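Local coordinates for protein glycoside hydrolase family 31 (Trueperella pyogenes, PDB 5I0F) that degrades cycloalternan, probably by hydrolysing its glucosidic bonds through a covalent glycosyl-enzyme intermediate, at residues Tyr656-Asp661 / Tyr693-Gln698; His712-Ala717 / Pro724-Val729. All blocks are in the same frame, centred on the assembly; numbering follows the deposited sequence.

Contact 1: Tyr656-Asp661 / Tyr693-Gln698; sequences YDHADD and YLPEGQ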
ATOM      1  N   TYR A 656     -11.994  -9.595  18.570  1.00 23.72           N
ATOM      2  CA  TYR A 656     -10.876 -10.195  19.314  1.00 24.69           C
ATOM      3  C   TYR A 656     -11.238 -10.478  20.778  1.00 27.04           C
ATOM      4  O   TYR A 656     -10.856 -11.510  21.309  1.00 28.92           O
ATOM      5  CB  TYR A 656      -9.573  -9.356  19.212  1.00 23.54           C
ATOM      6  CG  TYR A 656      -8.946  -9.536  17.860  1.00 22.54           C
ATOM      7  CD1 TYR A 656      -8.260 -10.703  17.541  1.00 22.64           C
ATOM      8  CD2 TYR A 656      -9.107  -8.581  16.867  1.00 22.10           C
ATOM      9  CE1 TYR A 656      -7.719 -10.895  16.273  1.00 22.23           C
ATOM     10  CE2 TYR A 656      -8.571  -8.756  15.588  1.00 21.90           C
ATOM     11  CZ  TYR A 656      -7.890  -9.915  15.294  1.00 21.88           C
ATOM     12  OH  TYR A 656      -7.371 -10.093  14.028  1.00 21.71           O
ATOM     13  N   ASP A 657     -11.974  -9.567  21.408  1.00 28.36           N
ATOM     14  CA  ASP A 657     -12.327  -9.696  22.815  1.00 30.17           C
ATOM     15  C   ASP A 657     -13.815  -9.985  23.027  1.00 30.97           C
ATOM     16  O   ASP A 657     -14.180 -10.363  24.134  1.00 31.07           O
ATOM     17  CB  ASP A 657     -11.946  -8.415  23.586  1.00 31.50           C
ATOM     18  CG  ASP A 657     -10.466  -8.041  23.449  1.00 32.85           C
ATOM     19  OD1 ASP A 657      -9.613  -8.949  23.527  1.00 33.80           O
ATOM     20  OD2 ASP A 657     -10.154  -6.827  23.277  1.00 34.41           O
ATOM     21  N   HIS A 658     -14.666  -9.803  22.007  1.00 30.69           N
ATOM     22  CA  HIS A 658     -16.129  -9.925  22.158  1.00 31.81           C
ATOM     23  C   HIS A 658     -16.809 -10.726  21.037  1.00 31.77           C
ATOM     24  O   HIS A 658     -17.969 -10.468  20.718  1.00 32.16           O
ATOM     25  CB  HIS A 658     -16.772  -8.526  22.268  1.00 32.60           C
ATOM     26  CG  HIS A 658     -16.145  -7.663  23.317  1.00 33.50           C
ATOM     27  ND1 HIS A 658     -15.236  -6.671  23.019  1.00 34.74           N
ATOM     28  CD2 HIS A 658     -16.247  -7.683  24.665  1.00 34.69           C
ATOM     29  CE1 HIS A 658     -14.824  -6.099  24.139  1.00 34.36           C
ATOM     30  NE2 HIS A 658     -15.425  -6.696  25.150  1.00 34.62           N
ATOM     31  N   ALA A 659     -16.133 -11.743  20.497  1.00 31.47           N
ATOM     32  CA  ALA A 659     -16.689 -12.529  19.367  1.00 31.56           C
ATOM     33  C   ALA A 659     -17.931 -13.365  19.683  1.00 32.50           C
ATOM     34  O   ALA A 659     -18.625 -13.792  18.767  1.00 32.64           O
ATOM     35  CB  ALA A 659     -15.622 -13.440  18.762  1.00 31.02           C
ATOM     36  N   ASP A 660     -18.217 -13.630  20.953  1.00 33.49           N
ATOM     37  CA  ASP A 660     -19.459 -14.349  21.279  1.00 34.97           C
ATOM     38  C   ASP A 660     -20.718 -13.440  21.305  1.00 34.51           C
ATOM     39  O   ASP A 660     -21.807 -13.903  21.606  1.00 34.57           O
ATOM     40  CB  ASP A 660     -19.299 -15.161  22.575  1.00 36.83           C
ATOM     41  CG  ASP A 660     -19.050 -14.299  23.781  1.00 38.49           C
ATOM     42  OD1 ASP A 660     -18.967 -13.057  23.642  1.00 40.25           O
ATOM     43  OD2 ASP A 660     -18.916 -14.871  24.882  1.00 41.00           O
ATOM     44  N   ASP A 661     -20.566 -12.161  20.981  1.00 33.12           N
ATOM     45  CA  ASP A 661     -21.678 -11.226  20.935  1.00 32.50           C
ATOM     46  C   ASP A 661     -21.967 -10.862  19.477  1.00 31.86           C
ATOM     47  O   ASP A 661     -21.208 -10.123  18.886  1.00 31.31           O
ATOM     48  CB  ASP A 661     -21.300  -9.986  21.714  1.00 32.67           C
ATOM     49  CG  ASP A 661     -22.440  -8.996  21.851  1.00 32.48           C
ATOM     50  OD1 ASP A 661     -23.426  -9.039  21.098  1.00 31.70           O
ATOM     51  OD2 ASP A 661     -22.321  -8.158  22.740  1.00 33.24           O
ATOM     52  N   TYR A 693     -22.471   0.872  20.574  1.00 26.99           N
ATOM     53  CA  TYR A 693     -22.808  -0.414  21.194  1.00 27.77           C
ATOM     54  C   TYR A 693     -21.749  -0.777  22.225  1.00 27.99           C
ATOM     55  O   TYR A 693     -20.550  -0.857  21.898  1.00 27.25           O
ATOM     56  CB  TYR A 693     -22.986  -1.563  20.171  1.00 27.87           C
ATOM     57  CG  TYR A 693     -23.299  -2.873  20.879  1.00 28.55           C
ATOM     58  CD1 TYR A 693     -24.543  -3.075  21.496  1.00 29.67           C
ATOM     59  CD2 TYR A 693     -22.331  -3.874  21.008  1.00 28.30           C
ATOM     60  CE1 TYR A 693     -24.817  -4.246  22.198  1.00 30.26           C
ATOM     61  CE2 TYR A 693     -22.601  -5.051  21.682  1.00 29.37           C
ATOM     62  CZ  TYR A 693     -23.842  -5.231  22.282  1.00 30.21           C
ATOM     63  OH  TYR A 693     -24.087  -6.383  22.969  1.00 30.62           O
ATOM     64  N   LEU A 694     -22.189  -1.008  23.467  1.00 28.86           N
ATOM     65  CA  LEU A 694     -21.311  -1.490  24.529  1.00 29.52           C
ATOM     66  C   LEU A 694     -21.524  -2.975  24.710  1.00 30.25           C
ATOM     67  O   LEU A 694     -22.662  -3.416  24.898  1.00 30.52           O
ATOM     68  CB  LEU A 694     -21.600  -0.794  25.869  1.00 30.25           C
ATOM     69  CG  LEU A 694     -21.443   0.711  25.912  1.00 30.30           C
ATOM     70  CD1 LEU A 694     -21.883   1.217  27.282  1.00 31.51           C
ATOM     71  CD2 LEU A 694     -20.000   1.111  25.606  1.00 29.87           C
ATOM     72  N   PRO A 695     -20.446  -3.764  24.658  1.00 30.89           N
ATOM     73  CA  PRO A 695     -20.574  -5.185  25.000  1.00 32.06           C
ATOM     74  C   PRO A 695     -20.676  -5.401  26.518  1.00 33.86           C
ATOM     75  O   PRO A 695     -20.533  -4.448  27.279  1.00 32.77           O
ATOM     76  CB  PRO A 695     -19.304  -5.813  24.407  1.00 31.78           C
ATOM     77  CG  PRO A 695     -18.350  -4.704  24.206  1.00 30.92           C
ATOM     78  CD  PRO A 695     -19.077  -3.396  24.245  1.00 30.63           C
ATOM     79  N   GLU A 696     -20.912  -6.642  26.939  1.00 36.51           N
ATOM     80  CA  GLU A 696     -21.179  -6.963  28.352  1.00 39.73           C
ATOM     81  C   GLU A 696     -20.043  -6.485  29.260  1.00 39.11           C
ATOM     82  O   GLU A 696     -18.880  -6.474  28.854  1.00 38.12           O
ATOM     83  CB  GLU A 696     -21.379  -8.474  28.557  1.00 42.84           C
ATOM     84  CG  GLU A 696     -22.608  -9.080  27.877  1.00 45.38           C
ATOM     85  CD  GLU A 696     -23.923  -8.789  28.591  1.00 48.24           C
ATOM     86  OE1 GLU A 696     -24.023  -8.969  29.838  1.00 50.77           O
ATOM     87  OE2 GLU A 696     -24.882  -8.396  27.888  1.00 51.17           O
ATOM     88  N   GLY A 697     -20.408  -6.090  30.478  1.00 39.13           N
ATOM     89  CA  GLY A 697     -19.488  -5.518  31.459  1.00 39.57           C
ATOM     90  C   GLY A 697     -19.886  -4.090  31.749  1.00 39.57           C
ATOM     91  O   GLY A 697     -20.789  -3.557  31.107  1.00 39.36           O
ATOM     92  N   GLN A 698     -19.207  -3.464  32.705  1.00 39.32           N
ATOM     93  CA  GLN A 698     -19.439  -2.049  33.025  1.00 40.06           C
ATOM     94  C   GLN A 698     -18.411  -1.148  32.328  1.00 36.92           C
ATOM     95  O   GLN A 698     -17.239  -1.501  32.192  1.00 35.25           O
ATOM     96  CB  GLN A 698     -19.429  -1.804  34.543  1.00 42.59           C
ATOM     97  CG  GLN A 698     -20.792  -1.956  35.195  1.00 46.28           C
ATOM     98  CD  GLN A 698     -21.445  -3.268  34.835  1.00 49.34           C
ATOM     99  OE1 GLN A 698     -20.783  -4.313  34.863  1.00 53.31           O
ATOM    100  NE2 GLN A 698     -22.739  -3.236  34.472  1.00 50.67           N
TER
HETATM  101  O   HOH W   1     -20.814  -8.601  25.006  1.00 40.64           O
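In the C-terminal domain of this family 31 glycoside hydrolase, the type I beta turn His658-Asp661, which begins on the last residue of the weakly bonded helix 655-658, packs against the end of strand 689-694 through Asp661 on Tyr693 and His658 on Pro695. The turn is closed by the backbone bond from Asp661 N to His658 O (3.1 Å), which sets both residues at the ends of the turn, from where their side chains reach across. Tyr693 OH donates to Asp661 OD2 at 2.5 Å, a short bond that uses the syn lone pair of the carboxylate oxygen. OD2 lies in the plane of the phenol ring, at its edge, while the carboxylate stands nearly upright to that ring, with 83° between the planes. In both residues CG is anti to the backbone N (chi1 -174° in Asp661), and the two side chains extend toward each other from opposite directions. A water bonded to the same OD2 at 2.8 Å accepts the N-H of Glu696, also at 2.8 Å, and thereby ties the carboxylate to the backbone of Glu696. The other oxygen, OD1, takes the N-H of Glu663, so both carboxylate oxygens are engaged and the rotation of the group is restrained. The second pair meets by a CH-pi contact. Pro695 CG sits over the face of the His658 imidazole, 3.6 Å from its centroid and only 6° off the ring normal, with Pro695 CB 3.6 Å from His658 CD2. Asp657 CB lies against the opposite face, offset toward the rim, and the imidazole is thus sandwiched. A carboxylate-phenol bond beside a proline-on-imidazole CH-pi contact here joins a beta turn to a strand end, as plain packing within the beta-rich C-terminal domain.

Contact 2: His712-Ala717 / Pro724-Val729; sequences HLVTRA and PVYRRV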
ATOM      1  N   HIS A 712     -25.795  -3.090  25.672  1.00 34.36           N
ATOM      2  CA  HIS A 712     -26.812  -2.122  25.254  1.00 35.09           C
ATOM      3  C   HIS A 712     -26.187  -1.032  24.400  1.00 33.74           C
ATOM      4  O   HIS A 712     -24.987  -0.778  24.492  1.00 33.52           O
ATOM      5  CB  HIS A 712     -27.451  -1.438  26.474  1.00 36.82           C
ATOM      6  CG  HIS A 712     -28.214  -2.365  27.362  1.00 39.12           C
ATOM      7  ND1 HIS A 712     -27.772  -2.722  28.620  1.00 40.54           N
ATOM      8  CD2 HIS A 712     -29.388  -3.016  27.174  1.00 39.95           C
ATOM      9  CE1 HIS A 712     -28.641  -3.558  29.166  1.00 40.84           C
ATOM     10  NE2 HIS A 712     -29.629  -3.750  28.311  1.00 40.93           N
ATOM     11  N   LEU A 713     -27.020  -0.374  23.598  1.00 33.27           N
ATOM     12  CA  LEU A 713     -26.642   0.856  22.906  1.00 32.45           C
ATOM     13  C   LEU A 713     -26.687   2.005  23.903  1.00 32.91           C
ATOM     14  O   LEU A 713     -27.556   2.026  24.767  1.00 32.98           O
ATOM     15  CB  LEU A 713     -27.610   1.147  21.762  1.00 32.80           C
ATOM     16  CG  LEU A 713     -27.610   0.128  20.612  1.00 32.70           C
ATOM     17  CD1 LEU A 713     -28.832   0.305  19.714  1.00 33.47           C
ATOM     18  CD2 LEU A 713     -26.324   0.234  19.808  1.00 32.04           C
ATOM     19  N   VAL A 714     -25.754   2.949  23.789  1.00 32.19           N
ATOM     20  CA  VAL A 714     -25.783   4.190  24.575  1.00 33.08           C
ATOM     21  C   VAL A 714     -25.598   5.385  23.651  1.00 33.10           C
ATOM     22  O   VAL A 714     -24.918   5.274  22.634  1.00 31.27           O
ATOM     23  CB  VAL A 714     -24.718   4.217  25.696  1.00 33.51           C
ATOM     24  CG1 VAL A 714     -24.999   3.102  26.688  1.00 34.44           C
ATOM     25  CG2 VAL A 714     -23.302   4.085  25.150  1.00 32.95           C
ATOM     26  N   THR A 715     -26.203   6.515  24.020  1.00 33.90           N
ATOM     27  CA  THR A 715     -26.112   7.750  23.246  1.00 35.08           C
ATOM     28  C   THR A 715     -25.386   8.841  24.060  1.00 35.13           C
ATOM     29  O   THR A 715     -25.553   8.939  25.258  1.00 36.17           O
ATOM     30  CB  THR A 715     -27.499   8.190  22.763  1.00 36.96           C
ATOM     31  OG1 THR A 715     -28.021   7.167  21.906  1.00 38.12           O
ATOM     32  CG2 THR A 715     -27.435   9.489  21.966  1.00 37.61           C
ATOM     33  N   ARG A 716     -24.565   9.625  23.374  1.00 33.78           N
ATOM     34  CA  ARG A 716     -23.636  10.593  23.975  1.00 33.39           C
ATOM     35  C   ARG A 716     -23.780  11.887  23.188  1.00 32.20           C
ATOM     36  O   ARG A 716     -23.711  11.854  21.953  1.00 30.58           O
ATOM     37  CB  ARG A 716     -22.197  10.052  23.794  1.00 33.40           C
ATOM     38  CG  ARG A 716     -21.029  10.886  24.324  1.00 33.85           C
ATOM     39  CD  ARG A 716     -21.158  10.979  25.803  1.00 35.15           C
ATOM     40  NE  ARG A 716     -20.036  11.503  26.568  1.00 34.53           N
ATOM     41  CZ  ARG A 716     -19.799  12.782  26.830  1.00 33.93           C
ATOM     42  NH1 ARG A 716     -20.455  13.773  26.230  1.00 33.81           N
ATOM     43  NH2 ARG A 716     -18.829  13.064  27.674  1.00 34.17           N
ATOM     44  N   ALA A 717     -23.970  13.009  23.885  1.00 31.32           N
ATOM     45  CA  ALA A 717     -23.744  14.334  23.290  1.00 30.91           C
ATOM     46  C   ALA A 717     -22.300  14.421  22.745  1.00 29.91           C
ATOM     47  O   ALA A 717     -21.364  14.042  23.447  1.00 29.46           O
ATOM     48  CB  ALA A 717     -23.978  15.434  24.325  1.00 31.51           C
ATOM     49  N   PRO A 724     -16.630   9.857  21.451  1.00 22.74           N
ATOM     50  CA  PRO A 724     -17.077   8.826  22.375  1.00 23.22           C
ATOM     51  C   PRO A 724     -16.008   7.762  22.652  1.00 22.98           C
ATOM     52  O   PRO A 724     -15.489   7.116  21.725  1.00 22.43           O
ATOM     53  CB  PRO A 724     -18.312   8.235  21.686  1.00 23.28           C
ATOM     54  CG  PRO A 724     -18.816   9.337  20.824  1.00 23.31           C
ATOM     55  CD  PRO A 724     -17.582  10.039  20.343  1.00 22.84           C
ATOM     56  N   VAL A 725     -15.663   7.635  23.923  1.00 22.93           N
ATOM     57  CA  VAL A 725     -14.626   6.744  24.386  1.00 23.12           C
ATOM     58  C   VAL A 725     -15.104   6.206  25.718  1.00 24.56           C
ATOM     59  O   VAL A 725     -15.467   7.001  26.600  1.00 24.89           O
ATOM     60  CB  VAL A 725     -13.266   7.462  24.585  1.00 22.74           C
ATOM     61  CG1 VAL A 725     -12.259   6.543  25.284  1.00 22.81           C
ATOM     62  CG2 VAL A 725     -12.697   7.936  23.243  1.00 22.14           C
ATOM     63  N   TYR A 726     -15.095   4.882  25.858  1.00 24.69           N
ATOM     64  CA  TYR A 726     -15.554   4.214  27.080  1.00 26.23           C
ATOM     65  C   TYR A 726     -14.442   3.326  27.617  1.00 26.76           C
ATOM     66  O   TYR A 726     -13.794   2.625  26.848  1.00 25.16           O
ATOM     67  CB  TYR A 726     -16.811   3.397  26.781  1.00 26.47           C
ATOM     68  CG  TYR A 726     -17.953   4.264  26.290  1.00 26.72           C
ATOM     69  CD1 TYR A 726     -18.074   4.577  24.951  1.00 26.01           C
ATOM     70  CD2 TYR A 726     -18.894   4.806  27.186  1.00 27.62           C
ATOM     71  CE1 TYR A 726     -19.114   5.372  24.483  1.00 26.46           C
ATOM     72  CE2 TYR A 726     -19.945   5.611  26.737  1.00 28.07           C
ATOM     73  CZ  TYR A 726     -20.056   5.890  25.386  1.00 27.11           C
ATOM     74  OH  TYR A 726     -21.063   6.689  24.887  1.00 27.32           O
ATOM     75  N   ARG A 727     -14.194   3.401  28.927  1.00 28.26           N
ATOM     76  CA  ARG A 727     -13.158   2.611  29.577  1.00 30.25           C
ATOM     77  C   ARG A 727     -13.788   1.493  30.386  1.00 31.23           C
ATOM     78  O   ARG A 727     -14.741   1.742  31.132  1.00 30.37           O
ATOM     79  CB  ARG A 727     -12.321   3.485  30.518  1.00 32.53           C
ATOM     80  CG  ARG A 727     -11.175   2.749  31.228  1.00 34.99           C
ATOM     81  CD  ARG A 727     -10.667   3.519  32.449  1.00 38.01           C
ATOM     82  NE  ARG A 727     -10.205   4.828  32.039  1.00 40.44           N
ATOM     83  CZ  ARG A 727     -10.495   6.003  32.601  1.00 42.69           C
ATOM     84  NH1 ARG A 727     -11.250   6.127  33.704  1.00 44.65           N
ATOM     85  NH2 ARG A 727      -9.982   7.102  32.039  1.00 42.92           N
ATOM     86  N   ARG A 728     -13.242   0.281  30.280  1.00 31.41           N
ATOM     87  CA  ARG A 728     -13.738  -0.840  31.096  1.00 33.33           C
ATOM     88  C   ARG A 728     -13.642  -0.483  32.566  1.00 33.73           C
ATOM     89  O   ARG A 728     -12.651   0.090  33.005  1.00 32.30           O
ATOM     90  CB  ARG A 728     -12.935  -2.109  30.873  1.00 34.71           C
ATOM     91  CG  ARG A 728     -13.074  -2.714  29.487  1.00 35.72           C
ATOM     92  CD  ARG A 728     -12.634  -4.171  29.449  1.00 37.32           C
ATOM     93  NE  ARG A 728     -11.295  -4.383  30.017  1.00 38.67           N
ATOM     94  CZ  ARG A 728     -10.672  -5.565  30.061  1.00 39.96           C
ATOM     95  NH1 ARG A 728     -11.244  -6.650  29.565  1.00 40.71           N
ATOM     96  NH2 ARG A 728      -9.463  -5.670  30.598  1.00 40.36           N
ATOM     97  N   VAL A 729     -14.686  -0.797  33.323  1.00 34.67           N
ATOM     98  CA  VAL A 729     -14.692  -0.527  34.753  1.00 36.10           C
ATOM     99  C   VAL A 729     -14.005  -1.697  35.444  1.00 37.58           C
ATOM    100  O   VAL A 729     -14.505  -2.805  35.430  1.00 38.52           O
ATOM    101  CB  VAL A 729     -16.118  -0.312  35.295  1.00 36.60           C
ATOM    102  CG1 VAL A 729     -16.149  -0.342  36.827  1.00 37.48           C
ATOM    103  CG2 VAL A 729     -16.666   1.006  34.772  1.00 36.37           C
TER
HETATM  104  O   HOH W   2     -22.921   7.477  26.457  1.00 30.30           O
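Tyr726 and Val714 approach from opposite directions, and the phenol end of the tyrosine meets one methyl of the valine. Val714 CG2 lies 3.4 Å from Tyr726 OH and 3.7 Å from CZ, so the touch falls on the hydroxyl end and is oblique to the ring. Chi1 of -63° sets CG1 anti to the carbonyl carbon and so leaves CG2 between that carbon and the backbone N, turned to the phenol. Arg716 adds its CB, 3.7 Å from the same OH, and the hydroxyl is therefore flanked by two aliphatic groups. In the ring plane, at its edge, a water lies 2.6 Å from Tyr726 OH and bonds weakly to Thr715 O. Further along, Arg716 CG and Pro724 CG make a loose contact at 4.4 Å. The arginine chain, bent at chi2 (64°), carries its guanidinium to Asp701, with which NE forms a salt bridge; NH1 also reaches Ala717 O at 2.9 Å, with an N-H...O angle of 133°. Strand 712-717 pairs with strand 689-694, whose Leu694 also touches Val714 and Tyr726, while strand 725-728 runs between strands 677-679 and 698-701 of the six-stranded antiparallel sheet, with Trp699 against Tyr726.

Contacts 1 and 2 follow one another along the chain within the family 31 C-terminal domain, with centres 12 Å apart. Strands 689-694 and 712-717 are antiparallel neighbours, and the backbone bond from Leu694 N to His712 O (3.0 Å) joins the two contacts directly. On the same residue, Leu694 CD1 packs at 3.7 Å on Val714 CG1, the methyl branch other than the one that meets the tyrosine of contact 2. A second, Val729 N to Gln698 O at 2.9 Å, ties 693-698 to 724-729, so this one segment bonds to both of contact 2. The contact centres lie about 31 and 33 Å from the chain centre, and none of their residues binds the glycan, whose pocket includes Asp532 and Trp430.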